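Local coordinates for TENA/THI-4 protein (Shewanella denitrificans OS217, PDB 3DDE) that is of unknown function but has a heme oxygenase-like all-helical fold and may act as an oxidoreductase, at residues N55-A60 with Y120-S125; F78-E83 with A176-E181. All blocks are in the same frame, centred on the assembly; numbering follows the deposited sequence.

Contact 1. Residues N55-A60 with Y120-S125; sequences NAKNQA and YLYWIS
The first torsion of Y122 carries its ring across to N58. CG of Y122 is anti to its own carbonyl carbon (chi1 -83°), and the phenol reaches over to helix 55-65. In N58, CG lies between the backbone N and the carbonyl carbon (chi1 62°), which turns the amide toward L121. Its CB is set by the backbone and faces the ring. N58 CB sits over one face of Y122, 4.0 Å from the centroid and offset toward the rim, as a CH-pi contact. The Y122 hydroxyl lies against the aliphatic part of K57, with OH 3.5 Å from K57 CB. Its polar partner is H54, just before the segment. A phenylalanine in place of Y122 would probably leave H54 without that hydrogen-bond partner and open a small gap beside K57. Segments 55-60 and 120-125 run nearly parallel (18°), and their axes come within 8.9 Å. They form part of the all-helical, heme oxygenase-like bundle. No hydrogen bond joins the segments. The amide ND2 of N58, a buried residue, packs on L121 CB at 3.5 Å, while OD1 is hydrogen-bonded by R133. N55 brings OD1 to within 3.6 Å of L121 CD1, and its ND2 bonds to Y136. One turn further on, S125 CB lies 3.2 Å from N58 O. The S125 hydroxyl turns back to its own helix, where OG donates to L121 O at 2.6 Å, somewhat tilted from the carbonyl plane. Beyond this contact, the Y122 ring also stacks on W123 of the third subunit.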
loop_
_atom_site.group_PDB
_atom_site.type_symbol
_atom_site.label_atom_id
_atom_site.label_comp_id
_atom_site.label_asym_id
_atom_site.label_seq_id
_atom_site.Cartn_x
_atom_site.Cartn_y
_atom_site.Cartn_z
ATOM N N ASN A 55 15.018 6.409 1.927
ATOM C CA ASN A 55 15.687 5.112 2.043
ATOM C C ASN A 55 15.339 4.252 3.254
ATOM O O ASN A 55 15.176 3.026 3.104
ATOM C CB ASN A 55 17.195 5.259 1.808
ATOM C CG ASN A 55 17.525 5.446 0.334
ATOM O OD1 ASN A 55 16.641 5.347 -0.555
ATOM N ND2 ASN A 55 18.774 5.691 0.055
ATOM N N ALA A 56 15.206 4.881 4.423
ATOM C CA ALA A 56 14.794 4.181 5.622
ATOM C C ALA A 56 13.405 3.586 5.399
ATOM O O ALA A 56 13.139 2.458 5.774
ATOM C CB ALA A 56 14.786 5.128 6.845
ATOM N N LYS A 57 12.538 4.373 4.775
ATOM C CA LYS A 57 11.155 3.989 4.511
ATOM C C LYS A 57 11.035 2.829 3.537
ATOM O O LYS A 57 10.350 1.864 3.845
ATOM C CB LYS A 57 10.383 5.177 3.986
ATOM C CG LYS A 57 10.255 6.288 4.987
ATOM C CD LYS A 57 9.402 7.399 4.424
ATOM C CE LYS A 57 9.218 8.464 5.449
ATOM N NZ LYS A 57 8.109 9.367 5.080
ATOM N N ASN A 58 11.705 2.899 2.387
ATOM C CA ASN A 58 11.624 1.795 1.454
ATOM C C ASN A 58 12.348 0.516 1.951
ATOM O O ASN A 58 11.949 -0.598 1.591
ATOM C CB ASN A 58 11.929 2.211 -0.015
ATOM C CG ASN A 58 13.341 2.764 -0.239
ATOM O OD1 ASN A 58 14.362 2.197 0.195
ATOM N ND2 ASN A 58 13.395 3.838 -0.993
ATOM N N GLN A 59 13.364 0.674 2.811
ATOM C CA GLN A 59 14.017 -0.470 3.438
ATOM C C GLN A 59 13.040 -1.163 4.406
ATOM O O GLN A 59 12.920 -2.393 4.409
ATOM C CB GLN A 59 15.285 -0.035 4.184
ATOM C CG GLN A 59 16.016 -1.139 4.935
ATOM C CD GLN A 59 16.403 -2.312 4.043
ATOM O OE1 GLN A 59 17.517 -2.359 3.513
ATOM N NE2 GLN A 59 15.464 -3.238 3.828
ATOM N N ALA A 60 12.347 -0.382 5.225
ATOM C CA ALA A 60 11.364 -0.941 6.149
ATOM C C ALA A 60 10.228 -1.634 5.375
ATOM O O ALA A 60 9.677 -2.630 5.827
ATOM C CB ALA A 60 10.802 0.151 7.108
ATOM N N TYR A 120 11.393 3.898 -8.316
ATOM C CA TYR A 120 11.991 2.590 -8.587
ATOM C C TYR A 120 12.298 1.819 -7.320
ATOM O O TYR A 120 11.926 0.659 -7.191
ATOM C CB TYR A 120 13.250 2.717 -9.460
ATOM C CG TYR A 120 13.900 1.369 -9.723
ATOM C CD1 TYR A 120 13.286 0.445 -10.551
ATOM C CD2 TYR A 120 15.096 1.004 -9.099
ATOM C CE1 TYR A 120 13.843 -0.800 -10.781
ATOM C CE2 TYR A 120 15.654 -0.237 -9.313
ATOM C CZ TYR A 120 15.017 -1.134 -10.166
ATOM O OH TYR A 120 15.555 -2.362 -10.414
ATOM N N LEU A 121 12.945 2.480 -6.381
ATOM C CA LEU A 121 13.315 1.895 -5.093
ATOM C C LEU A 121 12.114 1.447 -4.250
ATOM O O LEU A 121 12.169 0.373 -3.642
ATOM C CB LEU A 121 14.221 2.865 -4.300
ATOM C CG LEU A 121 15.614 3.173 -4.859
ATOM C CD1 LEU A 121 16.346 4.139 -3.959
ATOM C CD2 LEU A 121 16.438 1.925 -5.047
ATOM N N TYR A 122 11.038 2.239 -4.199
ATOM C CA TYR A 122 9.805 1.795 -3.491
ATOM C C TYR A 122 9.197 0.591 -4.200
ATOM O O TYR A 122 8.770 -0.365 -3.565
ATOM C CB TYR A 122 8.734 2.891 -3.363
ATOM C CG TYR A 122 8.917 3.850 -2.221
ATOM C CD1 TYR A 122 8.503 3.512 -0.940
ATOM C CD2 TYR A 122 9.468 5.105 -2.415
ATOM C CE1 TYR A 122 8.657 4.386 0.119
ATOM C CE2 TYR A 122 9.600 5.991 -1.382
ATOM C CZ TYR A 122 9.199 5.634 -0.106
ATOM O OH TYR A 122 9.337 6.510 0.943
ATOM N N TRP A 123 9.169 0.637 -5.520
ATOM C CA TRP A 123 8.615 -0.470 -6.312
ATOM C C TRP A 123 9.331 -1.789 -6.060
ATOM O O TRP A 123 8.679 -2.819 -5.828
ATOM C CB TRP A 123 8.673 -0.113 -7.799
ATOM C CG TRP A 123 8.191 -1.144 -8.748
ATOM C CD1 TRP A 123 8.937 -1.845 -9.627
ATOM C CD2 TRP A 123 6.841 -1.592 -8.917
ATOM N NE1 TRP A 123 8.132 -2.687 -10.367
ATOM C CE2 TRP A 123 6.842 -2.542 -9.947
ATOM C CE3 TRP A 123 5.622 -1.248 -8.319
ATOM C CZ2 TRP A 123 5.685 -3.192 -10.361
ATOM C CZ3 TRP A 123 4.465 -1.880 -8.749
ATOM C CH2 TRP A 123 4.507 -2.841 -9.755
ATOM N N ILE A 124 10.657 -1.775 -6.108
ATOM C CA ILE A 124 11.410 -3.014 -5.937
ATOM C C ILE A 124 11.442 -3.458 -4.461
ATOM O O ILE A 124 11.801 -4.590 -4.138
ATOM C CB ILE A 124 12.816 -2.978 -6.650
ATOM C CG1 ILE A 124 13.771 -1.934 -6.052
ATOM C CG2 ILE A 124 12.653 -2.810 -8.167
ATOM C CD1 ILE A 124 14.434 -2.380 -4.730
ATOM N N SER A 125 11.029 -2.567 -3.580
ATOM C CA SER A 125 10.932 -2.852 -2.160
ATOM C C SER A 125 9.551 -3.401 -1.786
ATOM O O SER A 125 9.427 -4.211 -0.873
ATOM C CB SER A 125 11.242 -1.593 -1.352
ATOM O OG SER A 125 12.565 -1.152 -1.606
#

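Contact 2. Residues F78-E83 with A176-E181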
loop_
_atom_site.group_PDB
_atom_site.type_symbol
_atom_site.label_atom_id
_atom_site.label_comp_id
_atom_site.label_asym_id
_atom_site.label_seq_id
_atom_site.Cartn_x
_atom_site.Cartn_y
_atom_site.Cartn_z
ATOM N N PHE A 78 14.327 -3.889 9.389
ATOM C CA PHE A 78 13.925 -2.884 10.370
ATOM C C PHE A 78 15.126 -2.264 11.049
ATOM O O PHE A 78 15.136 -1.063 11.332
ATOM C CB PHE A 78 12.914 -3.431 11.387
ATOM C CG PHE A 78 11.629 -3.934 10.761
ATOM C CD1 PHE A 78 11.041 -3.274 9.688
ATOM C CD2 PHE A 78 10.983 -5.037 11.278
ATOM C CE1 PHE A 78 9.844 -3.744 9.135
ATOM C CE2 PHE A 78 9.796 -5.496 10.727
ATOM C CZ PHE A 78 9.226 -4.851 9.679
ATOM N N HIS A 79 16.149 -3.073 11.303
ATOM C CA HIS A 79 17.360 -2.550 11.902
ATOM C C HIS A 79 17.981 -1.489 11.019
ATOM O O HIS A 79 18.311 -0.403 11.497
ATOM C CB HIS A 79 18.406 -3.634 12.139
ATOM C CG HIS A 79 19.753 -3.082 12.499
ATOM N ND1 HIS A 79 19.990 -2.420 13.682
ATOM C CD2 HIS A 79 20.921 -3.063 11.814
ATOM C CE1 HIS A 79 21.252 -2.030 13.720
ATOM N NE2 HIS A 79 21.837 -2.401 12.596
ATOM N N HIS A 80 18.165 -1.809 9.743
ATOM C CA HIS A 80 18.765 -0.851 8.827
ATOM C C HIS A 80 17.913 0.357 8.525
ATOM O O HIS A 80 18.462 1.434 8.292
ATOM C CB HIS A 80 19.327 -1.523 7.573
ATOM C CG HIS A 80 20.649 -2.154 7.826
ATOM N ND1 HIS A 80 21.826 -1.446 7.727
ATOM C CD2 HIS A 80 20.982 -3.372 8.312
ATOM C CE1 HIS A 80 22.832 -2.221 8.087
ATOM N NE2 HIS A 80 22.347 -3.394 8.453
ATOM N N ALA A 81 16.592 0.198 8.549
ATOM C CA ALA A 81 15.672 1.329 8.374
ATOM C C ALA A 81 15.906 2.279 9.563
ATOM O O ALA A 81 15.961 3.500 9.407
ATOM C CB ALA A 81 14.196 0.845 8.332
ATOM N N HIS A 82 16.048 1.705 10.750
ATOM C CA HIS A 82 16.319 2.499 11.949
ATOM C C HIS A 82 17.658 3.243 11.851
ATOM O O HIS A 82 17.755 4.412 12.230
ATOM C CB HIS A 82 16.306 1.602 13.179
ATOM C CG HIS A 82 16.717 2.285 14.444
ATOM N ND1 HIS A 82 17.807 1.881 15.178
ATOM C CD2 HIS A 82 16.185 3.340 15.104
ATOM C CE1 HIS A 82 17.912 2.642 16.255
ATOM N NE2 HIS A 82 16.945 3.542 16.229
ATOM N N GLU A 83 18.682 2.555 11.344
ATOM C CA GLU A 83 20.012 3.154 11.167
ATOM C C GLU A 83 20.019 4.276 10.128
ATOM O O GLU A 83 20.714 5.281 10.311
ATOM C CB GLU A 83 21.069 2.093 10.825
ATOM C CG GLU A 83 21.397 1.192 11.988
ATOM C CD GLU A 83 21.858 1.988 13.195
ATOM O OE1 GLU A 83 22.940 2.622 13.118
ATOM O OE2 GLU A 83 21.135 1.972 14.224
ATOM N N ALA A 176 31.628 0.625 6.330
ATOM C CA ALA A 176 32.595 -0.460 6.140
ATOM C C ALA A 176 32.054 -1.651 6.945
ATOM O O ALA A 176 32.453 -2.800 6.726
ATOM C CB ALA A 176 33.974 -0.054 6.637
ATOM N N LYS A 177 31.162 -1.339 7.896
ATOM C CA LYS A 177 30.459 -2.310 8.730
ATOM C C LYS A 177 29.188 -2.688 7.977
ATOM O O LYS A 177 28.909 -3.868 7.781
ATOM C CB LYS A 177 30.109 -1.694 10.094
ATOM C CG LYS A 177 29.258 -2.583 11.021
ATOM C CD LYS A 177 28.769 -1.818 12.254
ATOM N N HIS A 178 28.426 -1.679 7.551
ATOM C CA HIS A 178 27.207 -1.893 6.777
ATOM C C HIS A 178 27.477 -2.692 5.495
ATOM O O HIS A 178 26.650 -3.514 5.082
ATOM C CB HIS A 178 26.537 -0.550 6.467
ATOM C CG HIS A 178 25.865 0.071 7.651
ATOM N ND1 HIS A 178 26.417 0.051 8.916
ATOM C CD2 HIS A 178 24.712 0.773 7.756
ATOM C CE1 HIS A 178 25.611 0.678 9.755
ATOM N NE2 HIS A 178 24.569 1.127 9.075
ATOM N N ALA A 179 28.609 -2.428 4.854
ATOM C CA ALA A 179 29.021 -3.185 3.672
ATOM C C ALA A 179 29.190 -4.665 4.028
ATOM O O ALA A 179 28.749 -5.544 3.292
ATOM C CB ALA A 179 30.346 -2.636 3.109
ATOM N N GLU A 180 29.851 -4.937 5.151
ATOM C CA GLU A 180 30.043 -6.315 5.608
ATOM C C GLU A 180 28.695 -6.979 5.932
ATOM O O GLU A 180 28.478 -8.153 5.613
ATOM C CB GLU A 180 30.964 -6.367 6.831
ATOM N N GLU A 181 27.794 -6.208 6.546
ATOM C CA GLU A 181 26.473 -6.688 6.930
ATOM C C GLU A 181 25.622 -7.039 5.701
ATOM O O GLU A 181 24.912 -8.045 5.711
ATOM C CB GLU A 181 25.773 -5.644 7.822
ATOM C CG GLU A 181 26.472 -5.404 9.170
ATOM C CD GLU A 181 25.789 -4.352 10.059
ATOM O OE1 GLU A 181 24.950 -3.566 9.564
ATOM O OE2 GLU A 181 26.097 -4.306 11.271
HETATM O O HOH W 1 24.366 -1.366 11.689
#
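H80 and H178 meet edge to face. The rings stand almost perpendicular, with planes at 87° and centroids 4.8 Å apart. The edge of H80 points at one face of H178, and H80 CE1 comes 3.6 Å from H178 CD2 near the rim. The extended chain of E181 brings OE1 near the H80 ring plane, beside its NE2-CE1 side, 2.8 Å from H80 NE2 and 2.9 Å from H80 CE1. The carboxylate is turned nearly at right angles to the ring. OE1 also lies above the face of H178 that H80 meets. A water links E181 to H79: it donates to E181 OE1 at 3.1 Å and lies in the ring plane of H79, 2.9 Å from H79 NE2. E83 adds a lighter touch, with CB at the edge of H178. The axes of the two segments run close to antiparallel and come no nearer than 12.9 Å, and long side chains span the distance. This cluster of histidines and glutamates joins two helices of the heme oxygenase-like bundle. On the flanks, F76 meets the ring of H80, E141 of helix 134-141 packs on H178, and H82 of the second subunit meets H79.

From the N terminus, the chain first lays down 55-60 on helix 55-65. Helix 71-84 follows directly and carries 78-83. Contact 1 closes when helix 112-126 returns to 55-60 with 59 residues between. Contact 2 closes later, when helix 166-189 reaches back over 92 residues to 78-83. The two loops cross, since 78-83 lies between the segments of contact 1 while 176-181 lies beyond both of them. Helices 55-65 and 71-84 join the contacts directly: A56 O lies 3.2 Å from A81 CB, and A60 also packs on F78 and A81. Together the contacts tie four helices side by side. Both also touch the second subunit, where A60 packs on F78 of that chain.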